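Long-range contacts in membrane-bound lysozyme inhibitor of C-type lysozyme (Pseudomonas aeruginosa, PDB 3F6Z), which specifically inhibits C-type lysozymes, as a lipoprotein of the bacterial outer membrane: residues B[59-64]-B[73-78]; B[41-46]-B[55-60]; B[16-21]-B[34-39]. All blocks are in the same frame, centred on the assembly; numbering follows the deposited sequence.

Overall arrangement
The three contacts lie on one antiparallel barrel and follow its chain. Interaction 3 pairs strands 16-25 and 30-38, interaction 2 pairs the next hairpin, 41-49 with 52-59, and backbone bonds such as Leu43 N to Leu36 O join the two hairpins edge to edge. Interaction 1 is of another kind: the loop after strand 52-59 meets the end of strand 72-77, continuing directly from the strand of interaction 2. Interactions 1 and 2 are largely buried; interaction 3 is partly exposed and correspondingly more polar. Interaction 1 meets the chain of another protein most extensively, and all three touch the second subunit. Phe56 packs on Trp74 and Tyr35 hydrogen-bonds it, which ties all three together inside the barrel.

Interaction 1: residues B[59-64]-B[73-78]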
loop_
_atom_site.group_PDB
_atom_site.type_symbol
_atom_site.label_atom_id
_atom_site.label_comp_id
_atom_site.label_asym_id
_atom_site.label_seq_id
_atom_site.Cartn_x
_atom_site.Cartn_y
_atom_site.Cartn_z
ATOM N N VAL B 59 -5.087 1.389 5.620
ATOM C CA VAL B 59 -5.442 1.197 4.216
ATOM C C VAL B 59 -6.488 0.083 4.095
ATOM O O VAL B 59 -6.633 -0.756 4.988
ATOM C CB VAL B 59 -4.193 0.849 3.352
ATOM C CG1 VAL B 59 -3.256 2.044 3.290
ATOM C CG2 VAL B 59 -3.461 -0.359 3.937
ATOM N N ILE B 60 -7.204 0.074 2.979
ATOM C CA ILE B 60 -8.265 -0.897 2.745
ATOM C C ILE B 60 -7.831 -2.360 2.751
ATOM O O ILE B 60 -6.781 -2.719 2.226
ATOM C CB ILE B 60 -8.994 -0.596 1.411
ATOM C CG1 ILE B 60 -10.321 -1.367 1.341
ATOM C CG2 ILE B 60 -8.096 -0.970 0.231
ATOM C CD1 ILE B 60 -11.296 -0.869 0.254
ATOM N N SER B 61 -8.655 -3.196 3.371
ATOM C CA SER B 61 -8.412 -4.635 3.433
ATOM C C SER B 61 -9.756 -5.317 3.664
ATOM O O SER B 61 -10.758 -4.651 3.953
ATOM C CB SER B 61 -7.454 -4.989 4.577
ATOM O OG SER B 61 -8.066 -4.807 5.844
ATOM N N ALA B 62 -9.778 -6.637 3.532
ATOM C CA ALA B 62 -11.005 -7.391 3.745
ATOM C C ALA B 62 -11.156 -7.693 5.228
ATOM O O ALA B 62 -12.237 -7.542 5.791
ATOM C CB ALA B 62 -10.970 -8.699 2.950
ATOM N N SER B 63 -10.059 -8.116 5.853
ATOM C CA SER B 63 -10.067 -8.463 7.267
ATOM C C SER B 63 -8.923 -7.806 8.034
ATOM O O SER B 63 -7.881 -7.474 7.458
ATOM C CB SER B 63 -9.960 -9.978 7.432
ATOM O OG SER B 63 -8.728 -10.451 6.912
ATOM N N GLY B 64 -9.130 -7.630 9.337
ATOM C CA GLY B 64 -8.118 -7.032 10.186
ATOM C C GLY B 64 -7.941 -5.545 9.966
ATOM O O GLY B 64 -8.698 -4.919 9.229
ATOM N N ILE B 73 4.334 -2.828 6.275
ATOM C CA ILE B 73 2.901 -3.029 6.393
ATOM C C ILE B 73 2.726 -3.579 7.811
ATOM O O ILE B 73 3.394 -4.535 8.205
ATOM C CB ILE B 73 2.348 -4.068 5.380
ATOM C CG1 ILE B 73 2.432 -3.527 3.944
ATOM C CG2 ILE B 73 0.900 -4.402 5.723
ATOM C CD1 ILE B 73 1.533 -2.320 3.666
ATOM N N TRP B 74 1.869 -2.934 8.590
ATOM C CA TRP B 74 1.577 -3.365 9.950
ATOM C C TRP B 74 0.109 -3.778 9.891
ATOM O O TRP B 74 -0.781 -2.939 9.749
ATOM C CB TRP B 74 1.787 -2.208 10.928
ATOM C CG TRP B 74 1.428 -2.530 12.360
ATOM C CD1 TRP B 74 0.390 -2.011 13.082
ATOM C CD2 TRP B 74 2.134 -3.405 13.248
ATOM N NE1 TRP B 74 0.409 -2.503 14.364
ATOM C CE2 TRP B 74 1.469 -3.362 14.494
ATOM C CE3 TRP B 74 3.265 -4.218 13.113
ATOM C CZ2 TRP B 74 1.900 -4.104 15.603
ATOM C CZ3 TRP B 74 3.694 -4.956 14.218
ATOM C CH2 TRP B 74 3.009 -4.892 15.445
ATOM N N TRP B 75 -0.133 -5.080 9.978
ATOM C CA TRP B 75 -1.488 -5.621 9.876
ATOM C C TRP B 75 -1.906 -6.323 11.168
ATOM O O TRP B 75 -1.343 -7.347 11.541
ATOM C CB TRP B 75 -1.523 -6.609 8.713
ATOM C CG TRP B 75 -2.846 -6.784 8.044
ATOM C CD1 TRP B 75 -4.089 -6.592 8.593
ATOM C CD2 TRP B 75 -3.063 -7.284 6.720
ATOM N NE1 TRP B 75 -5.060 -6.944 7.686
ATOM C CE2 TRP B 75 -4.459 -7.374 6.530
ATOM C CE3 TRP B 75 -2.209 -7.668 5.674
ATOM C CZ2 TRP B 75 -5.026 -7.836 5.334
ATOM C CZ3 TRP B 75 -2.770 -8.127 4.485
ATOM C CH2 TRP B 75 -4.169 -8.206 4.327
ATOM N N THR B 76 -2.911 -5.774 11.842
ATOM C CA THR B 76 -3.377 -6.353 13.091
ATOM C C THR B 76 -4.697 -7.092 12.934
ATOM O O THR B 76 -5.527 -6.746 12.096
ATOM C CB THR B 76 -3.551 -5.265 14.165
ATOM O OG1 THR B 76 -4.730 -4.494 13.885
ATOM C CG2 THR B 76 -2.334 -4.339 14.169
ATOM N N LYS B 77 -4.870 -8.115 13.759
ATOM C CA LYS B 77 -6.068 -8.946 13.777
ATOM C C LYS B 77 -6.255 -9.288 15.255
ATOM O O LYS B 77 -5.547 -10.131 15.802
ATOM C CB LYS B 77 -5.824 -10.213 12.947
ATOM C CG LYS B 77 -6.953 -11.228 12.941
ATOM C CD LYS B 77 -8.186 -10.726 12.217
ATOM C CE LYS B 77 -9.260 -11.808 12.199
ATOM N NZ LYS B 77 -10.426 -11.455 11.341
ATOM N N GLY B 78 -7.194 -8.617 15.908
ATOM C CA GLY B 78 -7.401 -8.863 17.322
ATOM C C GLY B 78 -6.133 -8.467 18.058
ATOM O O GLY B 78 -5.542 -7.426 17.757
#
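Trp75 reaches out from its strand to grip the loop 59-64 by its backbone. The indole NE1 donates a hydrogen bond to Ser63 O at 2.9 Å, with an angle of 151° at the hydrogen, and the acceptor lies in the plane of the ring while the donor lies in the plane of the carbonyl. CG stands anti to the backbone N (chi1 -153°), which swings the indole toward the loop. A tryptophan suits this place because one side chain supplies both a broad apolar surface and a directed N-H.

The packing is tightest around that bond. Ser61 CB rests 3.8 Å from Trp75 CZ2, a small side chain that lets the loop come close. Gly64 brings its CA to 3.2 Å from Thr76 O; glycine suits both this close approach and the positive phi of 72°.

Farther out, the fit is looser. Lys77, partly exposed, runs past Gly64, its CD 4.2 Å from Gly64 CA, and its NZ comes no nearer to Ser63 than 4.2 Å, at CB. Their polar ends find partners outside the two segments: acidic side chains on the chain of another protein receive salt bridges from Lys77 NZ and a hydrogen bond from Ser63 OG. This agrees with the inferred role of both residues in blocking the lysozyme active site.

Strand 65-69 lies between strands 52-59 and 72-77, bonding to Val59 through Lys66 and to Thr76 through Ala65, while strand 80-84 pairs with the other edge of strand 72-77.

Interaction 2: residues B[41-46]-B[55-60]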
loop_
_atom_site.group_PDB
_atom_site.type_symbol
_atom_site.label_atom_id
_atom_site.label_comp_id
_atom_site.label_asym_id
_atom_site.label_seq_id
_atom_site.Cartn_x
_atom_site.Cartn_y
_atom_site.Cartn_z
ATOM N N ASN B 41 -10.012 8.791 9.458
ATOM C CA ASN B 41 -8.600 8.531 9.670
ATOM C C ASN B 41 -8.340 7.568 10.806
ATOM O O ASN B 41 -8.977 7.627 11.860
ATOM C CB ASN B 41 -7.841 9.836 9.928
ATOM C CG ASN B 41 -7.841 10.753 8.721
ATOM O OD1 ASN B 41 -8.501 11.793 8.717
ATOM N ND2 ASN B 41 -7.108 10.365 7.683
ATOM N N SER B 42 -7.379 6.688 10.577
ATOM C CA SER B 42 -6.979 5.695 11.553
ATOM C C SER B 42 -5.483 5.507 11.349
ATOM O O SER B 42 -5.036 5.145 10.259
ATOM C CB SER B 42 -7.734 4.390 11.301
ATOM O OG SER B 42 -7.288 3.369 12.172
ATOM N N LEU B 43 -4.705 5.760 12.393
ATOM C CA LEU B 43 -3.260 5.651 12.287
ATOM C C LEU B 43 -2.657 4.756 13.352
ATOM O O LEU B 43 -3.292 4.443 14.356
ATOM C CB LEU B 43 -2.626 7.039 12.397
ATOM C CG LEU B 43 -3.239 8.153 11.544
ATOM C CD1 LEU B 43 -2.654 9.494 11.977
ATOM C CD2 LEU B 43 -2.983 7.890 10.061
ATOM N N ALA B 44 -1.414 4.363 13.115
ATOM C CA ALA B 44 -0.663 3.525 14.027
ATOM C C ALA B 44 0.778 4.001 13.961
ATOM O O ALA B 44 1.404 3.968 12.896
ATOM C CB ALA B 44 -0.755 2.064 13.604
ATOM N N VAL B 45 1.292 4.459 15.097
ATOM C CA VAL B 45 2.665 4.939 15.180
ATOM C C VAL B 45 3.477 3.743 15.650
ATOM O O VAL B 45 3.343 3.281 16.786
ATOM C CB VAL B 45 2.782 6.129 16.181
ATOM C CG1 VAL B 45 4.190 6.700 16.160
ATOM C CG2 VAL B 45 1.775 7.219 15.807
ATOM N N VAL B 46 4.326 3.237 14.768
ATOM C CA VAL B 46 5.089 2.052 15.089
ATOM C C VAL B 46 6.588 2.169 14.988
ATOM O O VAL B 46 7.117 2.676 14.002
ATOM C CB VAL B 46 4.693 0.876 14.164
ATOM C CG1 VAL B 46 5.434 -0.374 14.585
ATOM C CG2 VAL B 46 3.182 0.670 14.173
ATOM N N VAL B 55 4.792 6.648 11.148
ATOM C CA VAL B 55 3.374 6.939 11.288
ATOM C C VAL B 55 2.694 6.169 10.156
ATOM O O VAL B 55 2.790 6.563 8.993
ATOM C CB VAL B 55 3.070 8.449 11.100
ATOM C CG1 VAL B 55 1.546 8.679 11.148
ATOM C CG2 VAL B 55 3.769 9.278 12.190
ATOM N N PHE B 56 2.030 5.067 10.490
ATOM C CA PHE B 56 1.336 4.256 9.490
ATOM C C PHE B 56 -0.098 4.737 9.310
ATOM O O PHE B 56 -0.745 5.152 10.270
ATOM C CB PHE B 56 1.274 2.787 9.913
ATOM C CG PHE B 56 2.594 2.075 9.891
ATOM C CD1 PHE B 56 3.623 2.452 10.755
ATOM C CD2 PHE B 56 2.789 0.984 9.037
ATOM C CE1 PHE B 56 4.825 1.754 10.776
ATOM C CE2 PHE B 56 3.991 0.273 9.046
ATOM C CZ PHE B 56 5.015 0.657 9.918
ATOM N N SER B 57 -0.596 4.668 8.082
ATOM C CA SER B 57 -1.969 5.069 7.811
ATOM C C SER B 57 -2.782 3.828 7.429
ATOM O O SER B 57 -2.330 2.975 6.670
ATOM C CB SER B 57 -2.017 6.102 6.684
ATOM O OG SER B 57 -3.355 6.480 6.422
ATOM N N ASN B 58 -3.983 3.733 7.977
ATOM C CA ASN B 58 -4.858 2.607 7.711
ATOM C C ASN B 58 -5.259 2.557 6.236
ATOM O O ASN B 58 -5.700 3.564 5.668
ATOM C CB ASN B 58 -6.099 2.720 8.598
ATOM C CG ASN B 58 -7.060 1.576 8.409
ATOM O OD1 ASN B 58 -6.737 0.419 8.679
ATOM N ND2 ASN B 58 -8.256 1.892 7.942
ATOM N N VAL B 59 -5.087 1.389 5.620
ATOM C CA VAL B 59 -5.442 1.197 4.216
ATOM C C VAL B 59 -6.488 0.083 4.095
ATOM O O VAL B 59 -6.633 -0.756 4.988
ATOM C CB VAL B 59 -4.193 0.849 3.352
ATOM C CG1 VAL B 59 -3.256 2.044 3.290
ATOM C CG2 VAL B 59 -3.461 -0.359 3.937
ATOM N N ILE B 60 -7.204 0.074 2.979
ATOM C CA ILE B 60 -8.265 -0.897 2.745
ATOM C C ILE B 60 -7.831 -2.360 2.751
ATOM O O ILE B 60 -6.781 -2.719 2.226
ATOM C CB ILE B 60 -8.994 -0.596 1.411
ATOM C CG1 ILE B 60 -10.321 -1.367 1.341
ATOM C CG2 ILE B 60 -8.096 -0.970 0.231
ATOM C CD1 ILE B 60 -11.296 -0.869 0.254
HETATM O O HOH W 1 -5.807 7.703 7.947
#
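The β hairpin of strands 41-49 and 52-59 brings Ala44 opposite Phe56 in an antiparallel hydrogen-bonded pair. Phe56 N donates to Ala44 O at 2.7 Å and Ala44 N to Phe56 O at 3.0 Å; in both bonds the donor is tilted 29° from the carbonyl plane. Farther along, Asn58 N donates to Ser42 O at 2.9 Å.

Within the closed barrel this hairpin supplies two adjacent staves, and the face bearing Ala44 and Phe56 also meets Tyr67 and Trp74. The methyl of Ala44 leaves room for the larger aromatic neighbour. With CG anti to its carbonyl carbon (chi1 -70°), the Phe56 ring leans along strand 41-46, where CE1 touches Val46 CB at 3.5 Å; a branched β-carbon presents a compact apolar surface to it.

Leu43, Val45, Val55 and Ser57 occupy the other face. Leu43 CD2 lies over the Ser57 backbone, 3.7 Å from its CA. A water accepts from Ser42 N and donates to Ser57 OG, spanning the strands. Ser57 OG also hydrogen-bonds Val55 O of the second subunit, and Leu43 packs on Leu8 of that subunit.

Interaction 3: residues B[16-21]-B[34-39]; sequences LDTRSV and QYLNKG
Leu16 lays CD1 beside Lys38 CB, 3.9 Å away, the two side chains crossing at about a right angle. This leucine covers the aliphatic root of the lysine, while Lys38 NZ goes on to bond Ala14 O and Gly12 O and to form a salt bridge with Asp6 of the second subunit.

Asp17 and Asn37 form a hydrogen-bonded pair: Asp17 N to Asn37 O is 2.9 Å and Asn37 N to Asp17 O is 3.0 Å. Their carboxylate and amide lie side by side and point the same way, with planes only 25° apart.

Thr18 CG2 rests 3.8 Å from Gln34 NE2; the extended glutamine (chi1 -174°) runs diagonally past the threonine methyl. At Arg19 the backbone pairs again: Arg19 N donates to Tyr35 O at 3.1 Å, and Tyr35 N reaches Arg19 O at 2.8 Å in a nearly straight bond of 178°. Ser20, small and exposed, faces Gln34 across a non-hydrogen-bonded pair.

Val21, buried, points toward strand 34-38, its CG2 meeting the Tyr35 ring edge at CE2, 3.8 Å away. Tyrosine suits the place because its ring edge can meet a valine while its hydroxyl hydrogen-bonds Tyr23 OH and Trp74 NE1. The hairpin is thus secured chiefly by backbone bonds, with side chains that tolerate water along its exposed part and an aromatic contact at the buried end.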
loop_
_atom_site.group_PDB
_atom_site.type_symbol
_atom_site.label_atom_id
_atom_site.label_comp_id
_atom_site.label_asym_id
_atom_site.label_seq_id
_atom_site.Cartn_x
_atom_site.Cartn_y
_atom_site.Cartn_z
ATOM N N LEU B 16 -11.823 11.744 18.843
ATOM C CA LEU B 16 -10.539 11.063 18.728
ATOM C C LEU B 16 -10.383 10.011 19.816
ATOM O O LEU B 16 -10.663 10.269 20.986
ATOM C CB LEU B 16 -9.376 12.057 18.832
ATOM C CG LEU B 16 -8.000 11.394 19.000
ATOM C CD1 LEU B 16 -7.706 10.527 17.786
ATOM C CD2 LEU B 16 -6.913 12.446 19.180
ATOM N N ASP B 17 -9.932 8.826 19.422
ATOM C CA ASP B 17 -9.714 7.738 20.361
ATOM C C ASP B 17 -8.254 7.302 20.284
ATOM O O ASP B 17 -7.775 6.869 19.233
ATOM C CB ASP B 17 -10.622 6.554 20.035
ATOM C CG ASP B 17 -10.430 5.402 20.994
ATOM O OD1 ASP B 17 -10.569 5.623 22.218
ATOM O OD2 ASP B 17 -10.137 4.280 20.528
ATOM N N THR B 18 -7.551 7.412 21.404
ATOM C CA THR B 18 -6.139 7.059 21.450
ATOM C C THR B 18 -5.861 5.897 22.388
ATOM O O THR B 18 -6.441 5.799 23.468
ATOM C CB THR B 18 -5.298 8.278 21.878
ATOM O OG1 THR B 18 -5.451 9.320 20.906
ATOM C CG2 THR B 18 -3.831 7.907 21.982
ATOM N N ARG B 19 -4.953 5.024 21.974
ATOM C CA ARG B 19 -4.625 3.861 22.773
ATOM C C ARG B 19 -3.200 3.369 22.526
ATOM O O ARG B 19 -2.748 3.294 21.384
ATOM C CB ARG B 19 -5.626 2.757 22.451
ATOM C CG ARG B 19 -5.400 1.453 23.177
ATOM C CD ARG B 19 -6.335 0.397 22.627
ATOM N NE ARG B 19 -5.975 -0.938 23.085
ATOM C CZ ARG B 19 -6.350 -2.054 22.472
ATOM N NH1 ARG B 19 -7.099 -1.987 21.376
ATOM N NH2 ARG B 19 -5.970 -3.234 22.947
ATOM N N SER B 20 -2.492 3.047 23.604
ATOM C CA SER B 20 -1.127 2.539 23.500
ATOM C C SER B 20 -1.148 1.048 23.789
ATOM O O SER B 20 -1.751 0.608 24.764
ATOM C CB SER B 20 -0.210 3.236 24.503
ATOM O OG SER B 20 -0.069 4.607 24.189
ATOM N N VAL B 21 -0.491 0.265 22.942
ATOM C CA VAL B 21 -0.472 -1.175 23.134
ATOM C C VAL B 21 0.951 -1.719 23.077
ATOM O O VAL B 21 1.727 -1.363 22.183
ATOM C CB VAL B 21 -1.344 -1.885 22.062
ATOM C CG1 VAL B 21 -1.385 -3.382 22.326
ATOM C CG2 VAL B 21 -2.760 -1.301 22.074
ATOM N N GLN B 34 1.102 3.250 19.166
ATOM C CA GLN B 34 0.032 4.164 19.519
ATOM C C GLN B 34 -0.991 4.156 18.395
ATOM O O GLN B 34 -0.659 4.394 17.233
ATOM C CB GLN B 34 0.545 5.592 19.738
ATOM C CG GLN B 34 -0.552 6.517 20.245
ATOM C CD GLN B 34 -0.078 7.925 20.532
ATOM O OE1 GLN B 34 0.299 8.669 19.627
ATOM N NE2 GLN B 34 -0.098 8.302 21.805
ATOM N N TYR B 35 -2.236 3.866 18.742
ATOM C CA TYR B 35 -3.299 3.839 17.757
ATOM C C TYR B 35 -4.130 5.100 17.879
ATOM O O TYR B 35 -4.454 5.534 18.985
ATOM C CB TYR B 35 -4.174 2.595 17.960
ATOM C CG TYR B 35 -3.445 1.314 17.637
ATOM C CD1 TYR B 35 -3.130 0.988 16.319
ATOM C CD2 TYR B 35 -3.023 0.451 18.649
ATOM C CE1 TYR B 35 -2.412 -0.160 16.011
ATOM C CE2 TYR B 35 -2.299 -0.707 18.353
ATOM C CZ TYR B 35 -1.999 -1.001 17.031
ATOM O OH TYR B 35 -1.279 -2.122 16.720
ATOM N N LEU B 36 -4.452 5.698 16.737
ATOM C CA LEU B 36 -5.262 6.906 16.707
ATOM C C LEU B 36 -6.388 6.727 15.701
ATOM O O LEU B 36 -6.144 6.533 14.510
ATOM C CB LEU B 36 -4.422 8.133 16.329
ATOM C CG LEU B 36 -3.287 8.516 17.286
ATOM C CD1 LEU B 36 -1.986 7.862 16.821
ATOM C CD2 LEU B 36 -3.125 10.032 17.314
ATOM N N ASN B 37 -7.619 6.783 16.201
ATOM C CA ASN B 37 -8.804 6.634 15.374
ATOM C C ASN B 37 -9.680 7.876 15.492
ATOM O O ASN B 37 -10.180 8.202 16.574
ATOM C CB ASN B 37 -9.600 5.401 15.809
ATOM C CG ASN B 37 -8.761 4.137 15.810
ATOM O OD1 ASN B 37 -8.706 3.418 16.811
ATOM N ND2 ASN B 37 -8.105 3.857 14.689
ATOM N N LYS B 38 -9.861 8.564 14.373
ATOM C CA LYS B 38 -10.671 9.771 14.336
ATOM C C LYS B 38 -11.395 9.876 12.999
ATOM O O LYS B 38 -10.800 10.238 11.990
ATOM C CB LYS B 38 -9.773 10.993 14.554
ATOM C CG LYS B 38 -10.485 12.332 14.494
ATOM C CD LYS B 38 -9.495 13.473 14.712
ATOM C CE LYS B 38 -10.136 14.838 14.464
ATOM N NZ LYS B 38 -11.221 15.151 15.440
ATOM N N GLY B 39 -12.681 9.556 12.991
ATOM C CA GLY B 39 -13.444 9.634 11.755
ATOM C C GLY B 39 -12.896 8.723 10.670
ATOM O O GLY B 39 -12.668 7.539 10.906
HETATM O O HOH W 2 -10.957 2.847 18.744
#